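Local coordinates for protein 2-Keto-3-deoxy-(6-phospho-)gluconate aldolase (Thermoproteus tenax, PDB 2R91) that is an aldolase of the dihydrodipicolinate synthetase family, built on a closed eight-stranded beta/alpha (TIM) barrel, at residues V69-A72 / E78-A81; Y85-G90 / S119-P124. One frame throughout, in Å; residues are numbered along the deposited sequence.

Contact 1: residues V69-A72 / E78-A81; sequences VQVA and EAIA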
loop_
_atom_site.group_PDB
_atom_site.type_symbol
_atom_site.label_atom_id
_atom_site.label_comp_id
_atom_site.label_asym_id
_atom_site.label_seq_id
_atom_site.Cartn_x
_atom_site.Cartn_y
_atom_site.Cartn_z
ATOM N N VAL A 69 -28.358 -11.780 5.603
ATOM C CA VAL A 69 -28.527 -10.429 5.084
ATOM C C VAL A 69 -27.391 -9.510 5.571
ATOM O O VAL A 69 -27.102 -9.427 6.776
ATOM C CB VAL A 69 -29.937 -9.819 5.463
ATOM C CG1 VAL A 69 -30.123 -8.435 4.852
ATOM C CG2 VAL A 69 -31.073 -10.756 5.010
ATOM N N GLN A 70 -26.750 -8.849 4.609
ATOM C CA GLN A 70 -25.709 -7.831 4.826
ATOM C C GLN A 70 -26.406 -6.516 5.195
ATOM O O GLN A 70 -27.182 -6.010 4.400
ATOM C CB GLN A 70 -24.907 -7.576 3.519
ATOM C CG GLN A 70 -24.335 -6.054 3.408
ATOM C CD GLN A 70 -23.319 -6.146 4.333
ATOM O OE1 GLN A 70 -22.986 -5.276 5.129
ATOM N NE2 GLN A 70 -22.908 -7.409 4.404
ATOM N N VAL A 71 -26.094 -5.948 6.355
ATOM C CA VAL A 71 -26.895 -4.810 6.863
ATOM C C VAL A 71 -26.180 -3.438 6.975
ATOM O O VAL A 71 -26.791 -2.443 7.400
ATOM C CB VAL A 71 -27.545 -5.182 8.226
ATOM C CG1 VAL A 71 -28.410 -6.438 8.089
ATOM C CG2 VAL A 71 -26.467 -5.341 9.333
ATOM N N ALA A 72 -24.903 -3.356 6.588
ATOM C CA ALA A 72 -24.148 -2.145 6.888
ATOM C C ALA A 72 -24.788 -0.883 6.301
ATOM O O ALA A 72 -25.301 -0.886 5.192
ATOM C CB ALA A 72 -22.718 -2.235 6.379
ATOM N N GLU A 78 -29.675 2.584 10.793
ATOM C CA GLU A 78 -30.252 1.790 9.699
ATOM C C GLU A 78 -29.800 0.328 9.680
ATOM O O GLU A 78 -30.544 -0.550 9.243
ATOM C CB GLU A 78 -29.970 2.432 8.345
ATOM C CG GLU A 78 -30.651 3.770 8.213
ATOM C CD GLU A 78 -30.532 4.348 6.835
ATOM O OE1 GLU A 78 -29.582 4.005 6.079
ATOM O OE2 GLU A 78 -31.375 5.195 6.524
ATOM N N ALA A 79 -28.566 0.090 10.093
ATOM C CA ALA A 79 -28.022 -1.260 10.198
ATOM C C ALA A 79 -28.792 -2.029 11.275
ATOM O O ALA A 79 -29.197 -3.166 11.078
ATOM C CB ALA A 79 -26.488 -1.187 10.529
ATOM N N ILE A 80 -28.997 -1.395 12.427
ATOM C CA ILE A 80 -29.823 -1.996 13.492
ATOM C C ILE A 80 -31.255 -2.282 13.041
ATOM O O ILE A 80 -31.779 -3.363 13.256
ATOM C CB ILE A 80 -29.842 -1.085 14.730
ATOM C CG1 ILE A 80 -28.458 -1.083 15.413
ATOM C CG2 ILE A 80 -30.918 -1.517 15.713
ATOM C CD1 ILE A 80 -28.248 0.151 16.250
ATOM N N ALA A 81 -31.897 -1.311 12.419
ATOM C CA ALA A 81 -33.267 -1.498 11.958
ATOM C C ALA A 81 -33.365 -2.657 10.955
ATOM O O ALA A 81 -34.297 -3.466 11.012
ATOM C CB ALA A 81 -33.790 -0.219 11.323
HETATM O O HOH W 1 -28.936 -0.994 6.798
#

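Contact 2: residues Y85-G90 / S119-P124; sequences YAESRG and SAVSIP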
loop_
_atom_site.group_PDB
_atom_site.type_symbol
_atom_site.label_atom_id
_atom_site.label_comp_id
_atom_site.label_asym_id
_atom_site.label_seq_id
_atom_site.Cartn_x
_atom_site.Cartn_y
_atom_site.Cartn_z
ATOM N N TYR A 85 -35.331 -6.352 11.055
ATOM C CA TYR A 85 -36.213 -6.729 9.951
ATOM C C TYR A 85 -35.842 -8.089 9.346
ATOM O O TYR A 85 -36.710 -8.967 9.138
ATOM C CB TYR A 85 -36.178 -5.664 8.848
ATOM C CG TYR A 85 -37.214 -5.876 7.765
ATOM C CD1 TYR A 85 -38.581 -5.656 8.036
ATOM C CD2 TYR A 85 -36.855 -6.319 6.493
ATOM C CE1 TYR A 85 -39.542 -5.868 7.088
ATOM C CE2 TYR A 85 -37.818 -6.516 5.516
ATOM C CZ TYR A 85 -39.170 -6.278 5.834
ATOM O OH TYR A 85 -40.144 -6.454 4.908
ATOM N N ALA A 86 -34.554 -8.265 9.048
ATOM C CA ALA A 86 -34.061 -9.530 8.489
ATOM C C ALA A 86 -34.393 -10.695 9.426
ATOM O O ALA A 86 -34.871 -11.745 8.994
ATOM C CB ALA A 86 -32.552 -9.442 8.259
ATOM N N GLU A 87 -34.138 -10.506 10.705
ATOM C CA GLU A 87 -34.466 -11.530 11.687
ATOM C C GLU A 87 -35.956 -11.892 11.668
ATOM O O GLU A 87 -36.318 -13.074 11.748
ATOM C CB GLU A 87 -34.056 -11.071 13.071
ATOM C CG GLU A 87 -34.348 -12.130 14.140
ATOM C CD GLU A 87 -33.876 -11.662 15.490
ATOM O OE1 GLU A 87 -34.399 -10.650 15.976
ATOM O OE2 GLU A 87 -32.955 -12.265 16.053
ATOM N N SER A 88 -36.816 -10.893 11.530
ATOM C CA SER A 88 -38.273 -11.146 11.533
ATOM C C SER A 88 -38.692 -11.870 10.272
ATOM O O SER A 88 -39.676 -12.632 10.277
ATOM C CB SER A 88 -39.057 -9.842 11.666
ATOM O OG SER A 88 -39.071 -9.114 10.442
ATOM N N ARG A 89 -37.930 -11.660 9.190
ATOM C CA ARG A 89 -38.191 -12.350 7.924
ATOM C C ARG A 89 -37.585 -13.762 7.845
ATOM O O ARG A 89 -37.709 -14.446 6.835
ATOM C CB ARG A 89 -37.754 -11.470 6.737
ATOM C CG ARG A 89 -38.541 -10.174 6.641
ATOM C CD ARG A 89 -39.984 -10.488 6.332
ATOM N NE ARG A 89 -40.863 -9.334 6.136
ATOM C CZ ARG A 89 -41.681 -8.836 7.064
ATOM N NH1 ARG A 89 -41.690 -9.347 8.279
ATOM N NH2 ARG A 89 -42.467 -7.813 6.788
ATOM N N GLY A 90 -36.960 -14.211 8.920
ATOM C CA GLY A 90 -36.465 -15.571 8.986
ATOM C C GLY A 90 -35.031 -15.795 8.479
ATOM O O GLY A 90 -34.652 -16.933 8.194
ATOM N N SER A 119 -26.387 -6.638 19.954
ATOM C CA SER A 119 -27.425 -6.420 20.976
ATOM C C SER A 119 -28.808 -6.349 20.379
ATOM O O SER A 119 -29.795 -6.580 21.080
ATOM C CB SER A 119 -27.188 -5.111 21.716
ATOM O OG SER A 119 -26.004 -5.178 22.466
ATOM N N ALA A 120 -28.871 -5.991 19.095
ATOM C CA ALA A 120 -30.132 -5.767 18.395
ATOM C C ALA A 120 -30.898 -7.046 18.036
ATOM O O ALA A 120 -32.102 -7.011 17.798
ATOM C CB ALA A 120 -29.882 -4.923 17.123
ATOM N N VAL A 121 -30.202 -8.166 17.929
ATOM C CA VAL A 121 -30.833 -9.393 17.437
ATOM C C VAL A 121 -30.372 -10.603 18.231
ATOM O O VAL A 121 -29.372 -10.552 18.950
ATOM C CB VAL A 121 -30.498 -9.657 15.914
ATOM C CG1 VAL A 121 -31.069 -8.523 15.017
ATOM C CG2 VAL A 121 -28.967 -9.799 15.703
ATOM N N SER A 122 -31.090 -11.706 18.052
ATOM C CA SER A 122 -30.759 -12.983 18.671
ATOM C C SER A 122 -30.026 -13.903 17.714
ATOM O O SER A 122 -29.233 -14.739 18.153
ATOM C CB SER A 122 -32.044 -13.681 19.145
ATOM O OG SER A 122 -32.703 -12.827 20.061
ATOM N N ILE A 123 -30.314 -13.784 16.418
ATOM C CA ILE A 123 -29.624 -14.611 15.425
ATOM C C ILE A 123 -28.130 -14.204 15.366
ATOM O O ILE A 123 -27.770 -13.116 15.796
ATOM C CB ILE A 123 -30.306 -14.532 14.036
ATOM C CG1 ILE A 123 -30.381 -13.074 13.529
ATOM C CG2 ILE A 123 -31.698 -15.171 14.081
ATOM C CD1 ILE A 123 -30.876 -12.977 12.082
ATOM N N PRO A 124 -27.259 -15.096 14.861
ATOM C CA PRO A 124 -25.815 -14.836 14.779
ATOM C C PRO A 124 -25.494 -13.592 13.934
ATOM O O PRO A 124 -26.140 -13.352 12.908
ATOM C CB PRO A 124 -25.273 -16.077 14.065
ATOM C CG PRO A 124 -26.297 -17.146 14.326
ATOM C CD PRO A 124 -27.615 -16.420 14.321
HETATM O O HOH W 2 -34.552 -11.291 19.045
#

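Contact 1: residues V69-A72 / E78-A81
Val71 and Ala79 carry this contact, with Ala72 at its margin, just where the chain leaves strand 67-70 and returns as the first turns of helix 76-88. Glu78 takes part through its backbone: a water donates to Val71 O at 2.7 Å and to Glu78 O, bridging the loop carbonyl and the helix carbonyl, its second arm weak; no direct hydrogen bond joins the segments. OE1 of Glu78 is hydrogen-bonded to Ser73 OG in the loop before the helix. Ala79 then meets Val71 most closely, its CA lying 3.3 Å from Val71 O in a CA-H...O contact with an angle of 139° at the hydrogen. The methyl of Ala79 leans on the same carbonyl, Ala79 CB to Val71 O 3.4 Å, and the apolar part is thin: Val71 CG2 stands 4.3 Å from Ala79 CB. With CG1 of Val71 anti to the carbonyl carbon (chi1 -57°), CG2 falls between the backbone N and the carbonyl carbon, 3.9 Å from Ala79 O. Ala72 adds only its CA, 4.4 Å from Ala79 CB. Within the first segment, Gln70 OE1 accepts from Ala72 N at 3.1 Å and also from Leu97 N. Strand 93-96 flanks the turn, with Val71 on Val94 and Ser96, while Tyr113 and Leu117 of helix 107-120 pack against Ala79, closing this first half of the beta-alpha-beta unit 67-70, 76-88, 93-96.

Contact 2: residues Y85-G90 / S119-P124
The end of helix 76-88 faces the turn that follows helix 107-120, the backbones coming nearest at Glu87 and Ile123, whose CA atoms are 6.8 Å apart. Nearly everything across the gap is done by Glu87. Its chain runs fully stretched, CG anti to the backbone N (chi1 -179°) and the next torsion also extended, which carries the carboxylate over to the peptide groups of the turn. There OE2 takes two backbone N-H groups: Ser122 N at 2.8 Å, received on the syn lone pair, and Ile123 N at 3.1 Å, which comes in nearly along the C-O axis. The N-H...O angles are 152° and 155°, so neither bond is quite straight, and together they pin the carboxylate to the turn. The other oxygen, OE1, accepts from a water at 3.1 Å that also lies 2.6 Å from Ser122 OG, extending the grip to the serine side chain. The apolar part is Ile123 against the Glu87 methylenes: the two side chains run alongside each other, pointing opposite ways, with Ile123 CD1 3.8 Å from Glu87 CB. Val121 CB packs against the carboxylate, 3.6 Å from Glu87 OE2. Just past Glu87, Gly90 takes positive phi and closes the helix with a Schellman motif. On the far flank, Tyr85 and Arg89 share Asp58 of helix 50-63, and the Arg89 CG lies over one face of the tyrosine ring. Inward, Ala86 and Ile123 both touch Val94 of strand 93-96, while Val121 reaches back to Ala83, joining helix 76-88 to the turn that leads into strand 125-129.

How the contacts relate
Contact 1 and contact 2 lie in series along the chain, on the same side of the chain's centre, with their own centres about 10 Å apart, and helix 76-88 is common to both. The first, 69-72 with 78-81, is a buried, local contact near the start of that helix; the second, 85-90 with 119-124, is a surface contact at its end, made with a turn much further along the sequence. They touch directly: Val69 CG2 packs on Ala86 CB at 3.8 Å, and Ile80 CG2 on Ala120 CB at 3.8 Å. Helix 76-88 of the beta/alpha barrel thus meets the loop after its preceding strand near its start, and the loop after helix 107-120 at its end.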